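Local coordinates for protein oxidoreductase, Gfo/Idh/MocA family (Vibrio cholerae, PDB 1XEA) that probably acts as an oxidoreductase of the Gfo/Idh/MocA family, with a Rossmann-type domain expected to bind a nicotinamide dinucleotide cofactor, at residues A6-G11 / R57-Y62; A17-L22 / L30-R35; A23-I28 / A270-W275; H114-V119 / L276-A281. All blocks are in the same frame, centred on the assembly; numbering follows the deposited sequence.

In the fold
Three contacts involve strands of the parallel Rossmann sheet; interaction 3 joins the loop before strand 28-33 to helix 268-281. Interactions 1 and 2 lie on neighbouring strands, 3-8 and 28-33, with centres about 9 Å apart, and backbone pairing such as Met-7 N to Val-31 O joins them; interaction 2 falls within the chain segment that interaction 1 spans. Interactions 3 and 4, with centres about 13 Å apart, share helix 268-281, which comes back late in the chain to meet elements of the N-terminal Rossmann domain. Interaction 2 touches interaction 3 through Leu-22 and Val-272. Helix 268-281 thus packs on both the first beta-alpha-beta unit and the far edge strand, 117-120.

Interaction 1: A6-G11 / R57-Y62; sequences AMIGLG and RDVLQY
Ala-6 and Ile-8, on strand 3-8 of the Rossmann sheet, receive the side chain of Val-59 from the connection that leads into strand 66-69. The CA atoms of Ala-6 and Val-59 are 7.0 Å apart, and both CB atoms point across the gap. The two methyls of the valine divide the work. CG1, anti to the backbone N (chi1 173°), meets Ala-6 CB at 3.5 Å, while CG2 approaches Ile-8 CG1 more loosely, at 4.3 Å. No hydrogen bond crosses, so the contact is purely apolar, and all three residues are buried. The alternation of the strand explains which side chains meet Val-59: Ala-6 and Ile-8 point to this face, whereas the intervening selenomethionine Met-7 points to the other, where it packs on helix 12-22. Val-59 also touches Cys-33, so it covers part of strand 28-33 as well. Beyond Ile-8 the strand gives way to a turn containing Gly-9 and Gly-11. Gly-9 adopts positive phi (86°), and Gly-11 is the N-cap of the following helix. With Ala-14 these glycines match a GxGxxA pattern, consistent with the dinucleotide-binding strand-turn-helix that opens a Rossmann fold.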
loop_
_atom_site.group_PDB
_atom_site.type_symbol
_atom_site.label_atom_id
_atom_site.label_comp_id
_atom_site.label_asym_id
_atom_site.label_seq_id
_atom_site.Cartn_x
_atom_site.Cartn_y
_atom_site.Cartn_z
ATOM N N ALA A 6 42.665 1.560 -9.110
ATOM C CA ALA A 6 42.838 2.976 -9.353
ATOM C C ALA A 6 41.531 3.481 -9.924
ATOM O O ALA A 6 40.974 2.894 -10.855
ATOM C CB ALA A 6 43.959 3.203 -10.333
HETATM N N MSE A 7 41.025 4.558 -9.346
HETATM C CA MSE A 7 39.790 5.141 -9.827
HETATM C C MSE A 7 40.078 6.435 -10.577
HETATM O O MSE A 7 40.465 7.445 -9.988
HETATM C CB MSE A 7 38.849 5.412 -8.664
HETATM C CG MSE A 7 38.215 4.165 -8.106
HETATM SE SE MSE A 7 36.922 4.569 -6.746
HETATM C CE MSE A 7 35.974 6.008 -7.632
ATOM N N ILE A 8 39.882 6.389 -11.885
ATOM C CA ILE A 8 40.120 7.542 -12.724
ATOM C C ILE A 8 38.814 8.260 -13.003
ATOM O O ILE A 8 37.847 7.645 -13.451
ATOM C CB ILE A 8 40.747 7.136 -14.077
ATOM C CG1 ILE A 8 42.126 6.504 -13.862
ATOM C CG2 ILE A 8 40.850 8.344 -14.989
ATOM C CD1 ILE A 8 42.088 5.027 -13.568
ATOM N N GLY A 9 38.789 9.562 -12.730
ATOM C CA GLY A 9 37.596 10.359 -12.980
ATOM C C GLY A 9 36.590 10.335 -11.849
ATOM O O GLY A 9 35.675 9.512 -11.826
ATOM N N LEU A 10 36.747 11.260 -10.913
ATOM C CA LEU A 10 35.855 11.312 -9.768
ATOM C C LEU A 10 34.691 12.280 -9.936
ATOM O O LEU A 10 34.702 13.383 -9.393
ATOM C CB LEU A 10 36.662 11.648 -8.513
ATOM C CG LEU A 10 37.885 10.745 -8.341
ATOM C CD1 LEU A 10 38.639 11.155 -7.091
ATOM C CD2 LEU A 10 37.472 9.283 -8.274
ATOM N N GLY A 11 33.683 11.847 -10.686
ATOM C CA GLY A 11 32.515 12.670 -10.919
ATOM C C GLY A 11 31.444 12.417 -9.882
ATOM O O GLY A 11 31.736 11.951 -8.781
ATOM N N ARG A 57 48.057 8.801 -16.540
ATOM C CA ARG A 57 49.240 8.029 -16.908
ATOM C C ARG A 57 50.076 7.671 -15.689
ATOM O O ARG A 57 50.560 6.542 -15.568
ATOM C CB ARG A 57 50.082 8.811 -17.912
ATOM C CG ARG A 57 49.351 9.068 -19.208
ATOM C CD ARG A 57 49.784 10.389 -19.824
ATOM N NE ARG A 57 48.733 10.943 -20.670
ATOM C CZ ARG A 57 48.748 12.171 -21.175
ATOM N NH1 ARG A 57 49.769 12.977 -20.915
ATOM N NH2 ARG A 57 47.738 12.593 -21.934
ATOM N N ASP A 58 50.224 8.630 -14.780
ATOM C CA ASP A 58 51.005 8.420 -13.566
ATOM C C ASP A 58 50.449 7.260 -12.757
ATOM O O ASP A 58 51.126 6.705 -11.891
ATOM C CB ASP A 58 50.999 9.686 -12.708
ATOM C CG ASP A 58 51.587 10.881 -13.429
ATOM O OD1 ASP A 58 52.797 10.851 -13.750
ATOM O OD2 ASP A 58 50.840 11.853 -13.673
ATOM N N VAL A 59 49.207 6.902 -13.050
ATOM C CA VAL A 59 48.538 5.815 -12.360
ATOM C C VAL A 59 49.343 4.515 -12.407
ATOM O O VAL A 59 49.334 3.740 -11.453
ATOM C CB VAL A 59 47.131 5.581 -12.964
ATOM C CG1 VAL A 59 46.499 4.334 -12.376
ATOM C CG2 VAL A 59 46.247 6.795 -12.696
ATOM N N LEU A 60 50.041 4.275 -13.508
ATOM C CA LEU A 60 50.827 3.056 -13.637
ATOM C C LEU A 60 51.960 2.977 -12.627
ATOM O O LEU A 60 52.422 1.888 -12.284
ATOM C CB LEU A 60 51.405 2.967 -15.038
ATOM C CG LEU A 60 50.347 2.894 -16.127
ATOM C CD1 LEU A 60 51.045 2.998 -17.470
ATOM C CD2 LEU A 60 49.555 1.582 -16.013
ATOM N N GLN A 61 52.406 4.140 -12.163
ATOM C CA GLN A 61 53.505 4.229 -11.203
ATOM C C GLN A 61 53.328 3.396 -9.933
ATOM O O GLN A 61 54.272 2.757 -9.458
ATOM C CB GLN A 61 53.747 5.697 -10.830
ATOM C CG GLN A 61 54.186 6.547 -12.024
ATOM C CD GLN A 61 54.635 7.944 -11.638
ATOM O OE1 GLN A 61 55.561 8.111 -10.844
ATOM N NE2 GLN A 61 53.987 8.959 -12.210
ATOM N N TYR A 62 52.114 3.397 -9.397
ATOM C CA TYR A 62 51.796 2.670 -8.176
ATOM C C TYR A 62 51.571 1.170 -8.387
ATOM O O TYR A 62 51.290 0.429 -7.440
ATOM C CB TYR A 62 50.565 3.304 -7.534
ATOM C CG TYR A 62 50.658 4.807 -7.424
ATOM C CD1 TYR A 62 50.347 5.628 -8.504
ATOM C CD2 TYR A 62 51.075 5.411 -6.242
ATOM C CE1 TYR A 62 50.448 7.019 -8.404
ATOM C CE2 TYR A 62 51.180 6.799 -6.130
ATOM C CZ TYR A 62 50.865 7.601 -7.209
ATOM O OH TYR A 62 50.954 8.972 -7.082
#

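Interaction 2: A17-L22 / L30-R35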
loop_
_atom_site.group_PDB
_atom_site.type_symbol
_atom_site.label_atom_id
_atom_site.label_comp_id
_atom_site.label_asym_id
_atom_site.label_seq_id
_atom_site.Cartn_x
_atom_site.Cartn_y
_atom_site.Cartn_z
ATOM N N ALA A 17 28.451 6.799 -5.164
ATOM C CA ALA A 17 28.362 5.361 -4.950
ATOM C C ALA A 17 29.683 4.619 -4.892
ATOM O O ALA A 17 30.036 4.021 -3.874
ATOM C CB ALA A 17 27.480 4.743 -6.033
ATOM N N TYR A 18 30.410 4.649 -6.000
ATOM C CA TYR A 18 31.678 3.936 -6.090
ATOM C C TYR A 18 32.688 4.252 -4.988
ATOM O O TYR A 18 33.035 3.383 -4.183
ATOM C CB TYR A 18 32.290 4.173 -7.465
ATOM C CG TYR A 18 31.463 3.574 -8.570
ATOM C CD1 TYR A 18 30.802 4.381 -9.480
ATOM C CD2 TYR A 18 31.362 2.190 -8.720
ATOM C CE1 TYR A 18 30.066 3.829 -10.523
ATOM C CE2 TYR A 18 30.629 1.623 -9.761
ATOM C CZ TYR A 18 29.986 2.450 -10.662
ATOM O OH TYR A 18 29.291 1.908 -11.724
ATOM N N LEU A 19 33.152 5.491 -4.946
ATOM C CA LEU A 19 34.124 5.887 -3.941
ATOM C C LEU A 19 33.714 5.447 -2.534
ATOM O O LEU A 19 34.479 4.766 -1.843
ATOM C CB LEU A 19 34.335 7.398 -3.979
ATOM C CG LEU A 19 35.793 7.830 -3.880
ATOM C CD1 LEU A 19 35.841 9.343 -3.811
ATOM C CD2 LEU A 19 36.453 7.220 -2.656
ATOM N N PRO A 20 32.495 5.813 -2.094
ATOM C CA PRO A 20 32.086 5.402 -0.753
ATOM C C PRO A 20 32.069 3.890 -0.529
ATOM O O PRO A 20 32.349 3.419 0.574
ATOM C CB PRO A 20 30.709 6.051 -0.597
ATOM C CG PRO A 20 30.218 6.189 -1.991
ATOM C CD PRO A 20 31.440 6.617 -2.737
ATOM N N VAL A 21 31.756 3.124 -1.565
ATOM C CA VAL A 21 31.723 1.675 -1.424
ATOM C C VAL A 21 33.126 1.107 -1.404
ATOM O O VAL A 21 33.422 0.229 -0.616
ATOM C CB VAL A 21 30.942 1.011 -2.574
ATOM C CG1 VAL A 21 31.153 -0.493 -2.552
ATOM C CG2 VAL A 21 29.479 1.337 -2.449
ATOM N N LEU A 22 33.994 1.610 -2.271
ATOM C CA LEU A 22 35.348 1.104 -2.319
ATOM C C LEU A 22 36.209 1.496 -1.143
ATOM O O LEU A 22 36.925 0.661 -0.599
ATOM C CB LEU A 22 36.023 1.559 -3.593
ATOM C CG LEU A 22 35.955 0.524 -4.712
ATOM C CD1 LEU A 22 34.515 0.158 -5.043
ATOM C CD2 LEU A 22 36.653 1.103 -5.916
ATOM N N LEU A 30 43.342 2.043 -2.588
ATOM C CA LEU A 30 42.831 2.918 -3.628
ATOM C C LEU A 30 43.857 3.921 -4.125
ATOM O O LEU A 30 44.781 4.306 -3.402
ATOM C CB LEU A 30 41.598 3.670 -3.123
ATOM C CG LEU A 30 40.225 3.119 -3.510
ATOM C CD1 LEU A 30 39.150 3.896 -2.774
ATOM C CD2 LEU A 30 40.024 3.228 -5.022
ATOM N N VAL A 31 43.684 4.341 -5.371
ATOM C CA VAL A 31 44.570 5.313 -5.979
ATOM C C VAL A 31 43.688 6.311 -6.718
ATOM O O VAL A 31 43.303 6.080 -7.860
ATOM C CB VAL A 31 45.561 4.637 -6.966
ATOM C CG1 VAL A 31 46.524 5.671 -7.509
ATOM C CG2 VAL A 31 46.335 3.520 -6.265
ATOM N N LEU A 32 43.352 7.413 -6.060
ATOM C CA LEU A 32 42.501 8.410 -6.685
ATOM C C LEU A 32 43.197 9.166 -7.807
ATOM O O LEU A 32 44.400 9.440 -7.754
ATOM C CB LEU A 32 41.967 9.396 -5.644
ATOM C CG LEU A 32 41.078 8.779 -4.557
ATOM C CD1 LEU A 32 40.490 9.886 -3.708
ATOM C CD2 LEU A 32 39.962 7.950 -5.184
ATOM N N CYS A 33 42.421 9.490 -8.832
ATOM C CA CYS A 33 42.935 10.211 -9.980
ATOM C C CYS A 33 41.840 10.986 -10.686
ATOM O O CYS A 33 40.793 10.437 -11.028
ATOM C CB CYS A 33 43.559 9.244 -10.970
ATOM S SG CYS A 33 43.938 10.026 -12.536
ATOM N N THR A 34 42.095 12.264 -10.923
ATOM C CA THR A 34 41.118 13.092 -11.600
ATOM C C THR A 34 41.765 14.394 -12.050
ATOM O O THR A 34 42.775 14.820 -11.486
ATOM C CB THR A 34 39.898 13.359 -10.673
ATOM O OG1 THR A 34 38.889 14.087 -11.384
ATOM C CG2 THR A 34 40.317 14.134 -9.442
ATOM N N ARG A 35 41.196 15.006 -13.087
ATOM C CA ARG A 35 41.716 16.261 -13.630
ATOM C C ARG A 35 41.854 17.330 -12.550
ATOM O O ARG A 35 42.966 17.731 -12.209
ATOM C CB ARG A 35 40.803 16.773 -14.757
ATOM C CG ARG A 35 41.058 16.157 -16.130
ATOM C CD ARG A 35 42.400 16.606 -16.712
ATOM N NE ARG A 35 42.707 15.937 -17.981
ATOM C CZ ARG A 35 43.616 14.972 -18.134
ATOM N NH1 ARG A 35 44.327 14.552 -17.094
ATOM N NH2 ARG A 35 43.807 14.417 -19.328
#
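Leu-22 and Leu-30 form the centre of this contact, their side chains crossing at about a right angle. Leu-30 CD1 lies 4.0 Å from Leu-22 CB, against the root of the side chain, while its other branch, CD2, comes within 4.1 Å of Leu-22 CD2. One turn earlier on the helix, Leu-19 enlarges the patch in two directions: its CD2 meets Leu-30 CD1 at 4.3 Å, and its branch point CG faces Leu-32 CD2 at 4.4 Å. The other methyl of Leu-32, CD1, extends anti to CA (chi2 -173°). The side-chain contacts are all between aliphatic carbons, no hydrogen bond crosses, and all four leucines are buried. The helix segment runs nearly antiparallel to the strand segment, at 155° with the axes 11.0 Å apart, as expected in a beta-alpha-beta unit in which helix 12-22 links the parallel neighbours 3-8 and 28-33. Leu-30 points at the helix; Leu-32, two residues on along the same side of the strand, reaches it with its CD2, and Val-31, between them, turns to the opposite face. In the next shell, Met-7 of strand 3-8 supports both Leu-22 and Leu-30. Helix 37-46 contributes Leu-43 against Leu-19, and Leu-40 and Ala-44 against Leu-32.

Interaction 3: A23-I28 / A270-W275; sequences AQWPDI and AMVQDW
Trp-25 and Val-272 face each other with their CA atoms 9.2 Å apart, the nearest pairing between segments 23-28 and 270-275, and the indole and the valine side chain bridge that distance. The first segment, a non-regular loop, is the turn of the first beta-alpha-beta unit of the Rossmann domain, between helix 12-22 and strand 28-33, so the contact ties this early turn to a helix some 240 residues later. Val-272 covers one face of the pyrrole ring. Its CG1 stands 4.3 Å from the centroid of the five-membered ring and 27° off the ring normal, a CH-pi contact, with NE1 of Trp-25 the closest ring atom to CG1 of Val-272 at 3.9 Å. That methyl lies anti to the backbone N, and it also packs on Leu-22, so it fills the junction between the indole and helix 12-22. The six-membered ring extends along the helix, where Leu-276, one turn after Val-272, touches both this ring and Ile-28. Arg-46 of a second subunit packs on Gln-24 and Pro-26 of the same loop. Gln-273 reaches the indole through a chain bent at chi2 (88°). Its amide plane is turned 80° from that of the ring, and its NE2 sits at the ring edge, near the ring plane, 3.7 Å from Trp-25 CH2.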
loop_
_atom_site.group_PDB
_atom_site.type_symbol
_atom_site.label_atom_id
_atom_site.label_comp_id
_atom_site.label_asym_id
_atom_site.label_seq_id
_atom_site.Cartn_x
_atom_site.Cartn_y
_atom_site.Cartn_z
ATOM N N ALA A 23 36.146 2.767 -0.758
ATOM C CA ALA A 23 36.945 3.283 0.357
ATOM C C ALA A 23 36.657 2.533 1.649
ATOM O O ALA A 23 37.351 2.698 2.646
ATOM C CB ALA A 23 36.674 4.761 0.544
ATOM N N GLN A 24 35.639 1.690 1.611
ATOM C CA GLN A 24 35.231 0.924 2.769
ATOM C C GLN A 24 35.500 -0.566 2.554
ATOM O O GLN A 24 35.525 -1.344 3.506
ATOM C CB GLN A 24 33.743 1.201 3.018
ATOM C CG GLN A 24 33.018 0.198 3.872
ATOM C CD GLN A 24 32.136 -0.710 3.054
ATOM O OE1 GLN A 24 32.605 -1.421 2.165
ATOM N NE2 GLN A 24 30.843 -0.686 3.343
ATOM N N TRP A 25 35.709 -0.963 1.301
ATOM C CA TRP A 25 35.963 -2.367 0.977
ATOM C C TRP A 25 37.254 -2.866 1.606
ATOM O O TRP A 25 38.277 -2.189 1.594
ATOM C CB TRP A 25 36.019 -2.566 -0.540
ATOM C CG TRP A 25 35.018 -3.556 -1.052
ATOM C CD1 TRP A 25 33.711 -3.310 -1.410
ATOM C CD2 TRP A 25 35.227 -4.958 -1.252
ATOM N NE1 TRP A 25 33.104 -4.476 -1.822
ATOM C CE2 TRP A 25 34.009 -5.502 -1.734
ATOM C CE3 TRP A 25 36.323 -5.813 -1.070
ATOM C CZ2 TRP A 25 33.858 -6.862 -2.037
ATOM C CZ3 TRP A 25 36.178 -7.174 -1.373
ATOM C CH2 TRP A 25 34.950 -7.684 -1.851
ATOM N N PRO A 26 37.216 -4.067 2.181
ATOM C CA PRO A 26 38.403 -4.644 2.817
ATOM C C PRO A 26 39.432 -5.219 1.843
ATOM O O PRO A 26 39.077 -5.786 0.810
ATOM C CB PRO A 26 37.812 -5.708 3.745
ATOM C CG PRO A 26 36.604 -6.162 3.004
ATOM C CD PRO A 26 36.013 -4.851 2.501
ATOM N N ASP A 27 40.708 -5.060 2.189
ATOM C CA ASP A 27 41.819 -5.553 1.380
ATOM C C ASP A 27 41.896 -4.910 0.005
ATOM O O ASP A 27 42.079 -5.598 -1.004
ATOM C CB ASP A 27 41.739 -7.070 1.201
ATOM C CG ASP A 27 41.842 -7.820 2.505
ATOM O OD1 ASP A 27 40.808 -7.959 3.203
ATOM O OD2 ASP A 27 42.963 -8.271 2.826
ATOM N N ILE A 28 41.748 -3.594 -0.045
ATOM C CA ILE A 28 41.810 -2.888 -1.313
ATOM C C ILE A 28 42.447 -1.532 -1.119
ATOM O O ILE A 28 41.937 -0.707 -0.361
ATOM C CB ILE A 28 40.406 -2.688 -1.905
ATOM C CG1 ILE A 28 39.847 -4.035 -2.332
ATOM C CG2 ILE A 28 40.451 -1.740 -3.105
ATOM C CD1 ILE A 28 38.466 -3.935 -2.904
ATOM N N ALA A 270 27.231 -5.507 -4.496
ATOM C CA ALA A 270 27.226 -6.795 -5.182
ATOM C C ALA A 270 27.994 -6.740 -6.493
ATOM O O ALA A 270 28.692 -7.683 -6.855
ATOM C CB ALA A 270 25.801 -7.237 -5.430
HETATM N N MSE A 271 27.848 -5.634 -7.207
HETATM C CA MSE A 271 28.528 -5.463 -8.474
HETATM C C MSE A 271 30.036 -5.355 -8.235
HETATM O O MSE A 271 30.817 -6.079 -8.846
HETATM C CB MSE A 271 28.014 -4.210 -9.179
HETATM C CG MSE A 271 28.635 -3.994 -10.542
HETATM SE SE MSE A 271 28.198 -2.290 -11.309
HETATM C CE MSE A 271 28.818 -1.144 -9.860
ATOM N N VAL A 272 30.443 -4.466 -7.335
ATOM C CA VAL A 272 31.860 -4.290 -7.042
ATOM C C VAL A 272 32.510 -5.627 -6.712
ATOM O O VAL A 272 33.649 -5.892 -7.095
ATOM C CB VAL A 272 32.061 -3.302 -5.890
ATOM C CG1 VAL A 272 33.524 -3.232 -5.507
ATOM C CG2 VAL A 272 31.562 -1.935 -6.312
ATOM N N GLN A 273 31.773 -6.469 -6.008
ATOM C CA GLN A 273 32.236 -7.798 -5.655
ATOM C C GLN A 273 32.562 -8.584 -6.929
ATOM O O GLN A 273 33.680 -9.049 -7.105
ATOM C CB GLN A 273 31.136 -8.520 -4.895
ATOM C CG GLN A 273 31.309 -10.010 -4.883
ATOM C CD GLN A 273 32.167 -10.446 -3.733
ATOM O OE1 GLN A 273 31.649 -10.834 -2.682
ATOM N NE2 GLN A 273 33.490 -10.364 -3.904
ATOM N N ASP A 274 31.571 -8.736 -7.808
ATOM C CA ASP A 274 31.739 -9.466 -9.066
ATOM C C ASP A 274 32.912 -8.866 -9.825
ATOM O O ASP A 274 33.755 -9.590 -10.329
ATOM C CB ASP A 274 30.449 -9.372 -9.900
ATOM C CG ASP A 274 30.401 -10.371 -11.061
ATOM O OD1 ASP A 274 30.730 -11.560 -10.833
ATOM O OD2 ASP A 274 30.002 -9.981 -12.193
ATOM N N TRP A 275 32.958 -7.539 -9.893
ATOM C CA TRP A 275 34.027 -6.824 -10.579
ATOM C C TRP A 275 35.391 -7.223 -10.060
ATOM O O TRP A 275 36.272 -7.574 -10.835
ATOM C CB TRP A 275 33.847 -5.315 -10.392
ATOM C CG TRP A 275 35.112 -4.491 -10.514
ATOM C CD1 TRP A 275 35.573 -3.542 -9.623
ATOM C CD2 TRP A 275 36.051 -4.511 -11.594
ATOM N NE1 TRP A 275 36.733 -2.979 -10.088
ATOM C CE2 TRP A 275 37.052 -3.552 -11.293
ATOM C CE3 TRP A 275 36.149 -5.247 -12.790
ATOM C CZ2 TRP A 275 38.139 -3.307 -12.150
ATOM C CZ3 TRP A 275 37.235 -4.999 -13.642
ATOM C CH2 TRP A 275 38.212 -4.037 -13.313
#

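Interaction 4: H114-V119 / L276-A281; sequences HQPLYV and LQVAAA
Pro-116, just before strand 117-120, and Tyr-118, on it, take the side chain of Val-278 between them, where helix 268-281 packs on the edge strand of the parallel Rossmann sheet. Taken in order, the helix segment begins with Leu-276, which turns to another part of the domain and touches Ile-5 of strand 3-8. Val-278 then carries the contact with the strand, one methyl to each partner. CG1, anti to the backbone N (chi1 167°), meets Pro-116 CB at 3.7 Å; CG2, anti to the carbonyl carbon, lies 4.0 Å from Tyr-118 CE1, oblique to the ring plane. All three residues are buried, and no hydrogen bond joins the two segments. At Ala-279 the backbones are closest, its CA 6.9 Å from the CA of Pro-116. Ala-280 is directed elsewhere, onto Leu-3 of the strand that begins the domain, and its N bonds Leu-276 O. The far end of the phenol is secured one turn before Val-278 on the same helix, by Asp-274. The ring is thus held at its polar end while CG2 of Val-278 approaches its CD1-CE1 side obliquely, and the bond that does the holding runs between the hydroxyl, Tyr-118 OH, and the carboxylate oxygen Asp-274 OD2.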
loop_
_atom_site.group_PDB
_atom_site.type_symbol
_atom_site.label_atom_id
_atom_site.label_comp_id
_atom_site.label_asym_id
_atom_site.label_seq_id
_atom_site.Cartn_x
_atom_site.Cartn_y
_atom_site.Cartn_z
ATOM N N HIS A 114 44.007 -10.032 -23.977
ATOM C CA HIS A 114 43.459 -10.989 -23.023
ATOM C C HIS A 114 43.139 -10.335 -21.672
ATOM O O HIS A 114 43.367 -10.915 -20.610
ATOM C CB HIS A 114 44.442 -12.159 -22.834
ATOM C CG HIS A 114 44.729 -12.931 -24.090
ATOM N ND1 HIS A 114 43.746 -13.574 -24.816
ATOM C CD2 HIS A 114 45.893 -13.175 -24.740
ATOM C CE1 HIS A 114 44.292 -14.178 -25.856
ATOM N NE2 HIS A 114 45.594 -13.952 -25.833
ATOM N N GLN A 115 42.612 -9.121 -21.713
ATOM C CA GLN A 115 42.260 -8.446 -20.483
ATOM C C GLN A 115 40.747 -8.386 -20.333
ATOM O O GLN A 115 40.010 -8.458 -21.315
ATOM C CB GLN A 115 42.860 -7.045 -20.454
ATOM C CG GLN A 115 44.346 -7.062 -20.221
ATOM C CD GLN A 115 44.701 -7.818 -18.962
ATOM O OE1 GLN A 115 44.111 -7.593 -17.906
ATOM N NE2 GLN A 115 45.667 -8.719 -19.062
ATOM N N PRO A 116 40.262 -8.293 -19.090
ATOM C CA PRO A 116 38.827 -8.227 -18.839
ATOM C C PRO A 116 38.369 -6.776 -18.829
ATOM O O PRO A 116 39.024 -5.908 -18.245
ATOM C CB PRO A 116 38.702 -8.880 -17.476
ATOM C CG PRO A 116 39.905 -8.342 -16.785
ATOM C CD PRO A 116 40.993 -8.508 -17.829
ATOM N N LEU A 117 37.249 -6.532 -19.497
ATOM C CA LEU A 117 36.643 -5.216 -19.583
ATOM C C LEU A 117 35.234 -5.356 -19.013
ATOM O O LEU A 117 34.344 -5.926 -19.642
ATOM C CB LEU A 117 36.580 -4.764 -21.039
ATOM C CG LEU A 117 35.848 -3.451 -21.319
ATOM C CD1 LEU A 117 36.531 -2.289 -20.600
ATOM C CD2 LEU A 117 35.834 -3.213 -22.819
ATOM N N TYR A 118 35.049 -4.833 -17.810
ATOM C CA TYR A 118 33.774 -4.905 -17.111
ATOM C C TYR A 118 32.960 -3.621 -17.246
ATOM O O TYR A 118 33.483 -2.526 -17.027
ATOM C CB TYR A 118 34.049 -5.160 -15.636
ATOM C CG TYR A 118 32.899 -5.742 -14.868
ATOM C CD1 TYR A 118 32.735 -7.126 -14.778
ATOM C CD2 TYR A 118 31.997 -4.917 -14.195
ATOM C CE1 TYR A 118 31.710 -7.679 -14.033
ATOM C CE2 TYR A 118 30.964 -5.459 -13.445
ATOM C CZ TYR A 118 30.825 -6.844 -13.366
ATOM O OH TYR A 118 29.814 -7.393 -12.614
ATOM N N VAL A 119 31.682 -3.753 -17.588
ATOM C CA VAL A 119 30.806 -2.590 -17.718
ATOM C C VAL A 119 29.922 -2.486 -16.468
ATOM O O VAL A 119 29.394 -3.488 -15.987
ATOM C CB VAL A 119 29.906 -2.689 -18.971
ATOM C CG1 VAL A 119 29.040 -1.454 -19.071
ATOM C CG2 VAL A 119 30.761 -2.835 -20.228
ATOM N N LEU A 276 35.573 -7.147 -8.748
ATOM C CA LEU A 276 36.858 -7.485 -8.160
ATOM C C LEU A 276 37.265 -8.924 -8.458
ATOM O O LEU A 276 38.425 -9.176 -8.777
ATOM C CB LEU A 276 36.831 -7.239 -6.650
ATOM C CG LEU A 276 36.597 -5.793 -6.190
ATOM C CD1 LEU A 276 36.498 -5.791 -4.685
ATOM C CD2 LEU A 276 37.712 -4.865 -6.673
ATOM N N GLN A 277 36.322 -9.861 -8.359
ATOM C CA GLN A 277 36.621 -11.262 -8.645
ATOM C C GLN A 277 37.137 -11.353 -10.083
ATOM O O GLN A 277 38.180 -11.955 -10.345
ATOM C CB GLN A 277 35.370 -12.142 -8.475
ATOM C CG GLN A 277 34.700 -12.050 -7.099
ATOM C CD GLN A 277 33.470 -12.961 -6.949
ATOM O OE1 GLN A 277 32.472 -12.834 -7.681
ATOM N NE2 GLN A 277 33.539 -13.881 -5.986
ATOM N N VAL A 278 36.408 -10.735 -11.009
ATOM C CA VAL A 278 36.795 -10.729 -12.416
ATOM C C VAL A 278 38.205 -10.158 -12.548
ATOM O O VAL A 278 39.068 -10.777 -13.149
ATOM C CB VAL A 278 35.804 -9.863 -13.279
ATOM C CG1 VAL A 278 36.381 -9.591 -14.668
ATOM C CG2 VAL A 278 34.466 -10.576 -13.417
ATOM N N ALA A 279 38.426 -8.980 -11.977
ATOM C CA ALA A 279 39.722 -8.322 -12.041
ATOM C C ALA A 279 40.843 -9.196 -11.501
ATOM O O ALA A 279 41.906 -9.302 -12.107
ATOM C CB ALA A 279 39.678 -7.013 -11.274
ATOM N N ALA A 280 40.611 -9.811 -10.348
ATOM C CA ALA A 280 41.622 -10.666 -9.732
ATOM C C ALA A 280 41.791 -11.994 -10.475
ATOM O O ALA A 280 42.718 -12.751 -10.198
ATOM C CB ALA A 280 41.260 -10.925 -8.269
ATOM N N ALA A 281 40.896 -12.279 -11.413
ATOM C CA ALA A 281 40.968 -13.515 -12.174
ATOM C C ALA A 281 41.382 -13.241 -13.615
ATOM O O ALA A 281 41.565 -14.167 -14.407
ATOM C CB ALA A 281 39.626 -14.207 -12.149
#